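Local coordinates for protein thioredoxin reductase (Streptococcus pyogenes, PDB 5UWY) that probably uses FAD and a redox-active cysteine pair to pass electrons from NADPH to thioredoxin, as thioredoxin reductases do, at residues S29-E34 with E76-I81; D145-G150 with H228-V233. All blocks are in the same frame, centred on the assembly; numbering follows the deposited sequence.

Contact 1: S29-E34 with E76-I81; sequences SVAIIE and ENIYGI. With FAD (flavin-adenine dinucleotide), chain B.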
ATOM      1  N   SER A  29     -13.425  15.537  10.090  1.00 43.83           N
ATOM      2  CA  SER A  29     -14.529  14.765  10.655  1.00 43.23           C
ATOM      3  C   SER A  29     -14.675  13.462   9.880  1.00 41.04           C
ATOM      4  O   SER A  29     -15.023  13.469   8.694  1.00 39.52           O
ATOM      5  CB  SER A  29     -15.818  15.579  10.608  1.00 38.27           C
ATOM      6  OG  SER A  29     -15.563  16.938  10.918  1.00 63.94           O
ATOM      7  N   VAL A  30     -14.409  12.339  10.541  1.00 35.90           N
ATOM      8  CA  VAL A  30     -14.373  11.035   9.892  1.00 34.91           C
ATOM      9  C   VAL A  30     -15.282  10.076  10.645  1.00 42.67           C
ATOM     10  O   VAL A  30     -15.196   9.961  11.876  1.00 56.71           O
ATOM     11  CB  VAL A  30     -12.942  10.469   9.828  1.00 30.88           C
ATOM     12  CG1 VAL A  30     -12.956   9.082   9.207  1.00 30.36           C
ATOM     13  CG2 VAL A  30     -12.037  11.409   9.053  1.00 29.00           C
ATOM     14  N   ALA A  31     -16.141   9.378   9.909  1.00 34.01           N
ATOM     15  CA  ALA A  31     -16.903   8.298  10.515  1.00 42.31           C
ATOM     16  C   ALA A  31     -16.912   7.103   9.578  1.00 43.81           C
ATOM     17  O   ALA A  31     -16.979   7.263   8.357  1.00 45.66           O
ATOM     18  CB  ALA A  31     -18.333   8.731  10.847  1.00 39.31           C
ATOM     19  N   ILE A  32     -16.826   5.908  10.156  1.00 40.02           N
ATOM     20  CA  ILE A  32     -16.900   4.661   9.401  1.00 43.55           C
ATOM     21  C   ILE A  32     -18.256   4.025   9.660  1.00 40.47           C
ATOM     22  O   ILE A  32     -18.620   3.794  10.818  1.00 44.22           O
ATOM     23  CB  ILE A  32     -15.770   3.697   9.797  1.00 41.54           C
ATOM     24  CG1 ILE A  32     -14.398   4.350   9.626  1.00 38.38           C
ATOM     25  CG2 ILE A  32     -15.860   2.411   8.989  1.00 35.17           C
ATOM     26  CD1 ILE A  32     -13.265   3.514  10.186  1.00 36.76           C
ATOM     27  N   ILE A  33     -19.006   3.733   8.598  1.00 37.67           N
ATOM     28  CA  ILE A  33     -20.230   2.943   8.720  1.00 53.22           C
ATOM     29  C   ILE A  33     -19.859   1.490   8.462  1.00 47.05           C
ATOM     30  O   ILE A  33     -19.460   1.130   7.348  1.00 48.68           O
ATOM     31  CB  ILE A  33     -21.337   3.394   7.756  1.00 56.18           C
ATOM     32  CG1 ILE A  33     -21.926   4.753   8.161  1.00 42.93           C
ATOM     33  CG2 ILE A  33     -22.447   2.331   7.732  1.00 62.50           C
ATOM     34  CD1 ILE A  33     -21.357   5.926   7.409  1.00 38.44           C
ATOM     35  N   GLU A  34     -19.996   0.644   9.484  1.00 42.36           N
ATOM     36  CA  GLU A  34     -19.617  -0.756   9.365  1.00 51.07           C
ATOM     37  C   GLU A  34     -20.746  -1.675   9.797  1.00 58.21           C
ATOM     38  O   GLU A  34     -21.314  -1.513  10.883  1.00 55.44           O
ATOM     39  CB  GLU A  34     -18.370  -1.101  10.184  1.00 60.89           C
ATOM     40  CG  GLU A  34     -17.765  -2.443   9.784  1.00 78.22           C
ATOM     41  CD  GLU A  34     -17.921  -2.745   8.295  1.00 93.32           C
ATOM     42  OE1 GLU A  34     -16.944  -2.558   7.535  1.00 96.11           O
ATOM     43  OE2 GLU A  34     -18.993  -3.256   7.902  1.00104.07           O
ATOM     44  N   GLU A  76     -15.211   8.345  14.364  1.00 56.05           N
ATOM     45  CA  GLU A  76     -16.465   7.890  14.956  1.00 62.02           C
ATOM     46  C   GLU A  76     -16.950   6.638  14.229  1.00 59.12           C
ATOM     47  O   GLU A  76     -17.055   6.623  12.996  1.00 59.32           O
ATOM     48  CB  GLU A  76     -17.531   8.984  14.957  1.00 76.79           C
ATOM     49  CG  GLU A  76     -18.900   8.488  15.410  1.00 93.39           C
ATOM     50  CD  GLU A  76     -18.981   8.250  16.915  1.00104.91           C
ATOM     51  OE1 GLU A  76     -20.097   8.036  17.441  1.00103.51           O
ATOM     52  OE2 GLU A  76     -17.924   8.279  17.579  1.00102.64           O
ATOM     53  N   ASN A  77     -17.208   5.573  14.993  1.00 57.61           N
ATOM     54  CA  ASN A  77     -17.619   4.287  14.441  1.00 61.00           C
ATOM     55  C   ASN A  77     -19.135   4.160  14.557  1.00 73.26           C
ATOM     56  O   ASN A  77     -19.699   4.273  15.656  1.00 78.01           O
ATOM     57  CB  ASN A  77     -16.917   3.142  15.170  1.00 64.56           C
ATOM     58  CG  ASN A  77     -15.488   2.945  14.707  1.00 83.43           C
ATOM     59  OD1 ASN A  77     -14.551   3.476  15.306  1.00 94.70           O
ATOM     60  ND2 ASN A  77     -15.312   2.180  13.637  1.00 79.74           N
ATOM     61  N   ILE A  78     -19.784   3.916  13.423  1.00 68.39           N
ATOM     62  CA  ILE A  78     -21.236   3.886  13.317  1.00 48.33           C
ATOM     63  C   ILE A  78     -21.642   2.547  12.726  1.00 56.34           C
ATOM     64  O   ILE A  78     -21.203   2.193  11.625  1.00 57.51           O
ATOM     65  CB  ILE A  78     -21.771   5.035  12.447  1.00 47.15           C
ATOM     66  CG1 ILE A  78     -21.283   6.380  12.980  1.00 47.11           C
ATOM     67  CG2 ILE A  78     -23.281   4.989  12.384  1.00 49.66           C
ATOM     68  CD1 ILE A  78     -21.700   7.565  12.132  1.00 45.49           C
ATOM     69  N   TYR A  79     -22.463   1.797  13.457  1.00 59.73           N
ATOM     70  CA  TYR A  79     -23.034   0.584  12.892  1.00 58.90           C
ATOM     71  C   TYR A  79     -24.107   0.937  11.873  1.00 59.02           C
ATOM     72  O   TYR A  79     -24.926   1.835  12.091  1.00 63.23           O
ATOM     73  CB  TYR A  79     -23.637  -0.309  13.975  1.00 61.84           C
ATOM     74  CG  TYR A  79     -24.671  -1.255  13.406  1.00 70.89           C
ATOM     75  CD1 TYR A  79     -24.285  -2.389  12.699  1.00 72.40           C
ATOM     76  CD2 TYR A  79     -26.033  -1.003  13.545  1.00 75.92           C
ATOM     77  CE1 TYR A  79     -25.222  -3.249  12.159  1.00 78.16           C
ATOM     78  CE2 TYR A  79     -26.976  -1.859  13.008  1.00 81.45           C
ATOM     79  CZ  TYR A  79     -26.565  -2.979  12.317  1.00 85.44           C
ATOM     80  OH  TYR A  79     -27.497  -3.837  11.782  1.00 93.42           O
ATOM     81  N   GLY A  80     -24.105   0.210  10.762  1.00 57.79           N
ATOM     82  CA  GLY A  80     -25.120   0.380   9.747  1.00 54.38           C
ATOM     83  C   GLY A  80     -24.850  -0.452   8.513  1.00 58.94           C
ATOM     84  O   GLY A  80     -23.708  -0.837   8.254  1.00 62.23           O
ATOM     85  N   ILE A  81     -25.895  -0.749   7.747  1.00 54.84           N
ATOM     86  CA  ILE A  81     -25.776  -1.449   6.473  1.00 57.38           C
ATOM     87  C   ILE A  81     -26.267  -0.495   5.389  1.00 51.63           C
ATOM     88  O   ILE A  81     -27.475  -0.241   5.276  1.00 56.93           O
ATOM     89  CB  ILE A  81     -26.552  -2.775   6.464  1.00 64.93           C
ATOM     90  CG1 ILE A  81     -26.307  -3.536   7.769  1.00 62.82           C
ATOM     91  CG2 ILE A  81     -26.140  -3.627   5.268  1.00 71.77           C
ATOM     92  CD1 ILE A  81     -27.496  -4.321   8.265  1.00 57.45           C
TER
HETATM   93  PA  FAD B 401     -12.862  -5.952   3.068  1.00 80.49           P
HETATM   94  O1A FAD B 401     -11.964  -6.078   4.244  1.00 81.20           O
HETATM   95  O2A FAD B 401     -13.398  -7.261   2.480  1.00 70.56           O
HETATM   96  O5B FAD B 401     -14.089  -5.050   3.397  1.00 80.47           O
HETATM   97  C5B FAD B 401     -15.352  -5.627   3.785  1.00 82.82           C
HETATM   98  C4B FAD B 401     -16.004  -4.756   4.823  1.00 83.00           C
HETATM   99  O4B FAD B 401     -17.087  -4.014   4.213  1.00 83.74           O
HETATM  100  C3B FAD B 401     -16.603  -5.515   6.011  1.00 82.40           C
HETATM  101  O3B FAD B 401     -16.238  -4.913   7.251  1.00 84.03           O
HETATM  102  C2B FAD B 401     -18.109  -5.445   5.745  1.00 80.80           C
HETATM  103  O2B FAD B 401     -18.845  -5.469   6.964  1.00 76.36           O
HETATM  104  C1B FAD B 401     -18.209  -4.086   5.058  1.00 83.60           C
HETATM  105  N9A FAD B 401     -19.420  -3.883   4.261  1.00 77.78           N
HETATM  106  C8A FAD B 401     -19.749  -4.465   3.065  1.00 79.78           C
HETATM  107  N7A FAD B 401     -20.909  -4.085   2.580  1.00 82.94           N
HETATM  108  C5A FAD B 401     -21.372  -3.185   3.525  1.00 78.94           C
HETATM  109  C6A FAD B 401     -22.554  -2.420   3.604  1.00 67.92           C
HETATM  110  N6A FAD B 401     -23.515  -2.446   2.680  1.00 63.97           N
HETATM  111  N1A FAD B 401     -22.707  -1.619   4.685  1.00 63.94           N
HETATM  112  C2A FAD B 401     -21.746  -1.591   5.611  1.00 63.42           C
HETATM  113  N3A FAD B 401     -20.595  -2.264   5.640  1.00 69.04           N
HETATM  114  C4A FAD B 401     -20.471  -3.048   4.563  1.00 76.45           C
HETATM  115  N1  FAD B 401      -4.982 -10.900   2.956  1.00108.00           N
HETATM  116  C2  FAD B 401      -3.617 -10.913   3.002  1.00 96.75           C
HETATM  117  O2  FAD B 401      -2.953  -9.872   2.927  1.00 84.60           O
HETATM  118  N3  FAD B 401      -2.949 -12.118   3.142  1.00 94.67           N
HETATM  119  C4  FAD B 401      -3.531 -13.364   3.239  1.00 95.24           C
HETATM  120  O4  FAD B 401      -2.830 -14.366   3.361  1.00 94.45           O
HETATM  121  C4X FAD B 401      -4.981 -13.340   3.184  1.00104.15           C
HETATM  122  N5  FAD B 401      -5.615 -14.477   3.265  1.00105.56           N
HETATM  123  C5X FAD B 401      -6.998 -14.457   3.210  1.00 96.36           C
HETATM  124  C6  FAD B 401      -7.686 -15.666   3.298  1.00 85.78           C
HETATM  125  C7  FAD B 401      -9.074 -15.704   3.251  1.00 82.50           C
HETATM  126  C7M FAD B 401      -9.782 -17.031   3.348  1.00 67.62           C
HETATM  127  C8  FAD B 401      -9.797 -14.507   3.113  1.00 94.12           C
HETATM  128  C8M FAD B 401     -11.302 -14.515   3.059  1.00 91.37           C
HETATM  129  C9  FAD B 401      -9.113 -13.297   3.026  1.00 99.70           C
HETATM  130  C9A FAD B 401      -7.723 -13.263   3.073  1.00 99.41           C
HETATM  131  N10 FAD B 401      -6.997 -12.056   2.971  1.00 99.92           N
HETATM  132  C10 FAD B 401      -5.620 -12.059   3.038  1.00107.03           C
HETATM  133  C1' FAD B 401      -7.696 -10.763   2.864  1.00 89.55           C
HETATM  134  C2' FAD B 401      -7.739 -10.191   1.450  1.00 82.94           C
HETATM  135  O2' FAD B 401      -6.558  -9.440   1.168  1.00 84.75           O
HETATM  136  C3' FAD B 401      -8.948  -9.263   1.325  1.00 78.54           C
HETATM  137  O3' FAD B 401      -9.181  -9.043  -0.060  1.00 69.64           O
HETATM  138  C4' FAD B 401      -8.834  -7.905   2.029  1.00 68.91           C
HETATM  139  O4' FAD B 401      -8.996  -8.078   3.437  1.00 56.51           O
HETATM  140  C5' FAD B 401      -9.857  -6.909   1.519  1.00 64.35           C
HETATM  141  O5' FAD B 401      -9.707  -5.659   2.227  1.00 57.59           O
HETATM  142  P   FAD B 401     -10.705  -4.458   1.984  1.00 33.30           P
HETATM  143  O1P FAD B 401     -10.431  -3.847   0.607  1.00 37.43           O
HETATM  144  O2P FAD B 401     -10.694  -3.463   3.086  1.00 22.59           O
HETATM  145  O3P FAD B 401     -12.126  -5.167   1.903  1.00 60.77           O

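Contact 2: D145-G150 with H228-V233; sequences DLLVVG and HAFGGV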
ATOM      1  N   ASP A 145       0.111 -32.133  -0.516  1.00 53.45           N
ATOM      2  CA  ASP A 145      -0.780 -32.356  -1.644  1.00 62.24           C
ATOM      3  C   ASP A 145      -1.985 -31.433  -1.538  1.00 64.86           C
ATOM      4  O   ASP A 145      -2.599 -31.298  -0.465  1.00 60.32           O
ATOM      5  CB  ASP A 145      -1.204 -33.822  -1.737  1.00 79.23           C
ATOM      6  CG  ASP A 145      -0.014 -34.763  -1.805  1.00 90.56           C
ATOM      7  OD1 ASP A 145       0.117 -35.480  -2.821  1.00 93.52           O
ATOM      8  OD2 ASP A 145       0.793 -34.784  -0.853  1.00 94.39           O
ATOM      9  N   LEU A 146      -2.305 -30.797  -2.660  1.00 65.64           N
ATOM     10  CA  LEU A 146      -3.291 -29.738  -2.727  1.00 49.37           C
ATOM     11  C   LEU A 146      -4.296 -30.059  -3.823  1.00 49.86           C
ATOM     12  O   LEU A 146      -3.951 -30.630  -4.862  1.00 50.61           O
ATOM     13  CB  LEU A 146      -2.626 -28.383  -3.002  1.00 48.26           C
ATOM     14  CG  LEU A 146      -1.573 -27.918  -1.991  1.00 47.79           C
ATOM     15  CD1 LEU A 146      -1.203 -26.467  -2.225  1.00 46.82           C
ATOM     16  CD2 LEU A 146      -2.057 -28.112  -0.567  1.00 49.25           C
ATOM     17  N   LEU A 147      -5.546 -29.687  -3.571  1.00 54.17           N
ATOM     18  CA  LEU A 147      -6.642 -29.858  -4.512  1.00 60.08           C
ATOM     19  C   LEU A 147      -7.124 -28.481  -4.944  1.00 58.82           C
ATOM     20  O   LEU A 147      -7.361 -27.617  -4.097  1.00 55.56           O
ATOM     21  CB  LEU A 147      -7.788 -30.651  -3.874  1.00 52.53           C
ATOM     22  CG  LEU A 147      -9.007 -30.933  -4.751  1.00 51.90           C
ATOM     23  CD1 LEU A 147      -8.671 -32.009  -5.763  1.00 52.56           C
ATOM     24  CD2 LEU A 147     -10.205 -31.338  -3.905  1.00 52.01           C
ATOM     25  N   VAL A 148      -7.254 -28.269  -6.249  1.00 48.98           N
ATOM     26  CA  VAL A 148      -7.723 -27.004  -6.803  1.00 48.09           C
ATOM     27  C   VAL A 148      -9.069 -27.249  -7.465  1.00 48.63           C
ATOM     28  O   VAL A 148      -9.206 -28.171  -8.278  1.00 49.69           O
ATOM     29  CB  VAL A 148      -6.711 -26.414  -7.802  1.00 50.14           C
ATOM     30  CG1 VAL A 148      -7.411 -25.512  -8.814  1.00 47.43           C
ATOM     31  CG2 VAL A 148      -5.625 -25.648  -7.066  1.00 55.98           C
ATOM     32  N   VAL A 149     -10.066 -26.440  -7.122  1.00 49.03           N
ATOM     33  CA  VAL A 149     -11.407 -26.612  -7.672  1.00 48.53           C
ATOM     34  C   VAL A 149     -11.646 -25.567  -8.755  1.00 53.92           C
ATOM     35  O   VAL A 149     -11.474 -24.363  -8.519  1.00 61.23           O
ATOM     36  CB  VAL A 149     -12.481 -26.524  -6.578  1.00 48.38           C
ATOM     37  CG1 VAL A 149     -13.839 -26.865  -7.159  1.00 56.69           C
ATOM     38  CG2 VAL A 149     -12.136 -27.446  -5.422  1.00 48.81           C
ATOM     39  N   GLY A 150     -12.045 -26.021  -9.936  1.00 48.86           N
ATOM     40  CA  GLY A 150     -12.353 -25.147 -11.050  1.00 48.60           C
ATOM     41  C   GLY A 150     -11.734 -25.638 -12.346  1.00 49.37           C
ATOM     42  O   GLY A 150     -10.959 -26.591 -12.386  1.00 50.79           O
ATOM     43  N   HIS A 228     -10.028 -38.963  -1.390  1.00 72.87           N
ATOM     44  CA  HIS A 228      -8.636 -38.694  -1.717  1.00 70.13           C
ATOM     45  C   HIS A 228      -8.007 -37.884  -0.588  1.00 63.76           C
ATOM     46  O   HIS A 228      -8.681 -37.100   0.085  1.00 63.06           O
ATOM     47  CB  HIS A 228      -8.494 -37.948  -3.057  1.00 64.32           C
ATOM     48  CG  HIS A 228      -9.282 -38.547  -4.182  1.00 65.35           C
ATOM     49  ND1 HIS A 228     -10.657 -38.657  -4.160  1.00 74.87           N
ATOM     50  CD2 HIS A 228      -8.881 -39.099  -5.350  1.00 70.40           C
ATOM     51  CE1 HIS A 228     -11.068 -39.228  -5.278  1.00 74.64           C
ATOM     52  NE2 HIS A 228     -10.010 -39.512  -6.015  1.00 75.54           N
ATOM     53  N   ALA A 229      -6.714 -38.106  -0.356  1.00 63.63           N
ATOM     54  CA  ALA A 229      -5.990 -37.472   0.742  1.00 68.86           C
ATOM     55  C   ALA A 229      -5.335 -36.184   0.253  1.00 66.82           C
ATOM     56  O   ALA A 229      -4.502 -36.210  -0.663  1.00 61.31           O
ATOM     57  CB  ALA A 229      -4.940 -38.420   1.324  1.00 63.31           C
ATOM     58  N   PHE A 230      -5.693 -35.063   0.876  1.00 64.41           N
ATOM     59  CA  PHE A 230      -5.151 -33.763   0.502  1.00 65.33           C
ATOM     60  C   PHE A 230      -4.841 -32.949   1.746  1.00 61.99           C
ATOM     61  O   PHE A 230      -5.669 -32.851   2.656  1.00 65.65           O
ATOM     62  CB  PHE A 230      -6.123 -32.990  -0.391  1.00 58.56           C
ATOM     63  CG  PHE A 230      -6.285 -33.583  -1.755  1.00 59.33           C
ATOM     64  CD1 PHE A 230      -5.221 -33.604  -2.641  1.00 63.62           C
ATOM     65  CD2 PHE A 230      -7.496 -34.117  -2.154  1.00 60.15           C
ATOM     66  CE1 PHE A 230      -5.363 -34.152  -3.900  1.00 61.12           C
ATOM     67  CE2 PHE A 230      -7.644 -34.661  -3.411  1.00 60.89           C
ATOM     68  CZ  PHE A 230      -6.577 -34.681  -4.284  1.00 60.84           C
ATOM     69  N   GLY A 231      -3.640 -32.366   1.773  1.00 59.72           N
ATOM     70  CA  GLY A 231      -3.296 -31.442   2.835  1.00 56.31           C
ATOM     71  C   GLY A 231      -4.011 -30.115   2.708  1.00 69.05           C
ATOM     72  O   GLY A 231      -4.302 -29.466   3.717  1.00 54.75           O
ATOM     73  N   GLY A 232      -4.306 -29.691   1.480  1.00 69.61           N
ATOM     74  CA  GLY A 232      -5.018 -28.438   1.301  1.00 55.64           C
ATOM     75  C   GLY A 232      -6.012 -28.485   0.164  1.00 54.65           C
ATOM     76  O   GLY A 232      -5.928 -29.326  -0.736  1.00 55.42           O
ATOM     77  N   VAL A 233      -6.968 -27.565   0.224  1.00 54.13           N
ATOM     78  CA  VAL A 233      -7.881 -27.318  -0.881  1.00 58.43           C
ATOM     79  C   VAL A 233      -7.945 -25.814  -1.124  1.00 53.39           C
ATOM     80  O   VAL A 233      -8.001 -25.020  -0.172  1.00 52.43           O
ATOM     81  CB  VAL A 233      -9.276 -27.936  -0.628  1.00 61.71           C
ATOM     82  CG1 VAL A 233     -10.152 -27.033   0.206  1.00 54.40           C
ATOM     83  CG2 VAL A 233      -9.959 -28.300  -1.962  1.00 55.86           C
TER

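Contact 1: S29-E34 with E76-I81
Residues 30-34 and 76-79 pair as parallel strands at one edge of the FAD-binding Rossmann-type sheet, where Ala31, Ile32, Ile33 and Glu34 face Glu76, Asn77, Ile78 and Tyr79 in register. The strand axes approach to 4.7 Å and cross at 25°, a near-parallel twist. The two strands are joined through helix 59-71, a beta-alpha-beta crossover, while strand 5-10 borders residues 30-34 on the other flank. Four backbone bonds alternate along the pair: Glu76 N donates to Val30 O (3.0 Å), and Ile32 N to Glu76 O, Ile78 N to Ile32 O and Glu34 N to Ile78 O, each at 2.9 Å. Past the strand end, Gly80 N reaches Glu34 O at 3.3 Å from well above the carbonyl plane, evidence that the chain is already leaving the regular pairing. Ala31, Ile33 and Ile78 share one face, which also meets Tyr5 and Leu8 of strand 5-10; Ile78 CD1 stands 3.8 Å from Ala31 CB. Ile32 points to the other face, against Ala20 of helix 14-25.

Glu34 ends its strand as the acidic residue that holds the adenosine ribose in this fold. Its CG is anti to the backbone N (chi1 -165°) and the chain bends at chi2, which carries the carboxylate to the sugar. OE1 accepts from FAD O3B and also from Ser12 N in the Gly-rich turn; OE2 accepts from FAD O2B. Both ribose bonds are modelled very short, so their lengths are doubtful at this resolution. Beyond the strand, Gly80 O lies 3.4 Å from adenine C2A.

Contact 2: D145-G150 with H228-V233
Asp145 O is held by two successive amides of residues 228-233: Gly232 N at 3.0 Å, in the carbonyl plane, and Gly231 N by a weak bond, bent to 122° at the hydrogen. The backbone of Gly231 departs from the extended form and brings both N-H groups to the one oxygen. Regular parallel pairing follows, with Leu146 opposite Gly232 and Leu147 opposite Val233; Leu147 N donates to Gly232 O at 2.9 Å. This joins two inner strands, 145-149 and 232-235, of the second Rossmann-type sheet, probably the NADPH-binding domain as in related reductases. Gly150, the residue just after the strand, opens a GxGxxA pattern consistent with that role.

Side chains divide between the faces. On one, Leu146 CD2 lies 3.5 Å from Gly232 CA, against bare backbone, while Leu162 of helix 153-162 covers the same leucine. On the other, the backbone puts Leu147 CB over the centre of the Phe230 ring, 3.8 Å from the centroid and 9° off the normal: a CH-pi contact. With CG anti to the backbone N (chi1 -179°), the leucine branch then places CD1 3.7 Å from Phe230 CE2. The second methyl, CD2, runs alongside Val233 and meets its CG2 at 3.6 Å. Thr170 of strand 168-172 also touches Leu147 and Phe230, and Val202 of strand 200-207 adds to the cover over Leu147.

Chemically, the backbone carries the polar work, with Asp145 O and Gly232 O answered by amides, whereas the face of Leu147, Phe230 and Val233 coheres through apolar and CH-pi contacts where the chain passes from the antiparallel strand 225-229 into the parallel sheet.

From the N terminus, the chain runs through strand 5-10 and helix 14-25 into residues 29-34, and contact 1 closes a 41-residue loop containing helix 59-71 when residues 76-81 pair beside them. Only afterwards does contact 2 open at residues 145-150; it closes at residues 228-233 after 77 residues that include two further strands of its parallel sheet and most of the antiparallel one. The loops therefore follow in series, neither nested nor crossed. Their centres are 40 Å apart and their nearest atoms about 25 Å, on opposite sides of the chain's centre: contact 1 secures an edge of the FAD-binding sheet, contact 2 the interior of the other parallel sheet.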